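Local coordinates for protein alpha-14 giardin (Giardia lamblia, PDB 3CHJ) that binds calcium and may act as a calcium-regulated structural element linking the phospholipid bilayer to the underlying axoneme, at residues Gln226-Asp229 / Glu230-Phe233. Sequence-based numbering, arbitrary orientation.
Sequences QGLD and EYAF
Gln226 O takes the N-H of Glu230 at 3.2 Å. The donor stands above the carbonyl plane, with a C=O...N angle of only 108°. The side chain of Glu230 runs back over this turn. Its CG is anti to the backbone N (chi1 -175°) and the chain is extended beyond it, which brings OE1 to 3.7 Å from Gln226 CA. OE2 of the same carboxylate forms a salt bridge with Lys234, one turn further on. Gly227 has a positive phi, unlike the residues that follow it. Its O accepts Tyr231 N at 3.2 Å and also a water at 2.8 Å. That water makes a second, weak bond to Glu230 OE1. Leu228 O receives Ala232 N at 2.8 Å. The Leu228 side chain lies at a slant to that of Tyr231, with CD1 3.9 Å from Tyr231 CD2. Tyr231 OH is hydrogen-bonded to Asp106 OD1 and Ser250 OG. Asp229 O binds Phe233 N at 3.0 Å. It also sits in plane at the edge of the Phe233 ring, 3.3 Å from CD2. Asp229 OD1 accepts a hydrogen bond from the backbone N of Trp145, which ties this turn to helix 144-154. Four successive i to i+4 backbone bonds, the first strongly bent at its acceptor, mark the N-terminal part of an alpha-helix, helix 227-241 of the all-helical annexin fold.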
loop_
_atom_site.group_PDB
_atom_site.type_symbol
_atom_site.label_atom_id
_atom_site.label_comp_id
_atom_site.label_asym_id
_atom_site.label_seq_id
_atom_site.Cartn_x
_atom_site.Cartn_y
_atom_site.Cartn_z
ATOM N N GLN A 226 -14.292 6.775 12.924
ATOM C CA GLN A 226 -15.072 6.917 11.705
ATOM C C GLN A 226 -14.239 7.566 10.603
ATOM O O GLN A 226 -13.137 8.060 10.853
ATOM C CB GLN A 226 -16.361 7.721 11.957
ATOM C CG GLN A 226 -16.102 9.201 12.193
ATOM C CD GLN A 226 -17.395 9.935 12.442
ATOM O OE1 GLN A 226 -18.012 9.766 13.499
ATOM N NE2 GLN A 226 -17.836 10.719 11.459
ATOM N N GLY A 227 -14.756 7.574 9.378
ATOM C CA GLY A 227 -14.079 8.261 8.291
ATOM C C GLY A 227 -12.671 7.740 8.052
ATOM O O GLY A 227 -12.413 6.533 8.209
ATOM N N LEU A 228 -11.775 8.652 7.710
ATOM C CA LEU A 228 -10.389 8.267 7.389
ATOM C C LEU A 228 -9.691 7.746 8.629
ATOM O O LEU A 228 -8.829 6.873 8.507
ATOM C CB LEU A 228 -9.602 9.421 6.757
ATOM C CG LEU A 228 -8.193 9.115 6.225
ATOM C CD1 LEU A 228 -8.205 7.938 5.246
ATOM C CD2 LEU A 228 -7.599 10.357 5.542
ATOM N N ASP A 229 -10.045 8.233 9.822
ATOM C CA ASP A 229 -9.501 7.617 11.045
ATOM C C ASP A 229 -9.754 6.122 11.034
ATOM O O ASP A 229 -8.859 5.321 11.371
ATOM C CB ASP A 229 -10.197 8.122 12.320
ATOM C CG ASP A 229 -9.787 9.514 12.736
ATOM O OD1 ASP A 229 -8.846 10.097 12.165
ATOM O OD2 ASP A 229 -10.415 10.004 13.694
ATOM N N GLU A 230 -10.997 5.728 10.744
ATOM C CA GLU A 230 -11.355 4.314 10.757
ATOM C C GLU A 230 -10.598 3.504 9.713
ATOM O O GLU A 230 -10.092 2.429 10.016
ATOM C CB GLU A 230 -12.861 4.156 10.571
ATOM C CG GLU A 230 -13.329 2.738 10.702
ATOM C CD GLU A 230 -14.812 2.582 10.490
ATOM O OE1 GLU A 230 -15.489 3.598 10.193
ATOM O OE2 GLU A 230 -15.299 1.435 10.599
ATOM N N TYR A 231 -10.481 4.033 8.504
ATOM C CA TYR A 231 -9.726 3.352 7.460
ATOM C C TYR A 231 -8.262 3.190 7.905
ATOM O O TYR A 231 -7.681 2.093 7.789
ATOM C CB TYR A 231 -9.810 4.161 6.159
ATOM C CG TYR A 231 -8.960 3.554 5.086
ATOM C CD1 TYR A 231 -9.411 2.465 4.337
ATOM C CD2 TYR A 231 -7.705 4.069 4.817
ATOM C CE1 TYR A 231 -8.592 1.889 3.345
ATOM C CE2 TYR A 231 -6.874 3.497 3.831
ATOM C CZ TYR A 231 -7.347 2.413 3.094
ATOM O OH TYR A 231 -6.547 1.845 2.113
ATOM N N ALA A 232 -7.677 4.271 8.418
ATOM C CA ALA A 232 -6.261 4.279 8.802
ATOM C C ALA A 232 -5.977 3.258 9.900
ATOM O O ALA A 232 -5.030 2.487 9.779
ATOM C CB ALA A 232 -5.830 5.652 9.230
ATOM N N PHE A 233 -6.785 3.240 10.954
ATOM C CA PHE A 233 -6.512 2.282 12.049
ATOM C C PHE A 233 -6.830 0.846 11.665
ATOM O O PHE A 233 -6.138 -0.089 12.122
ATOM C CB PHE A 233 -7.195 2.716 13.348
ATOM C CG PHE A 233 -6.444 3.795 14.066
ATOM C CD1 PHE A 233 -5.569 3.461 15.112
ATOM C CD2 PHE A 233 -6.577 5.125 13.696
ATOM C CE1 PHE A 233 -4.834 4.456 15.791
ATOM C CE2 PHE A 233 -5.849 6.128 14.363
ATOM C CZ PHE A 233 -4.994 5.793 15.424
HETATM O O HOH W 1 -14.062 4.475 7.342
#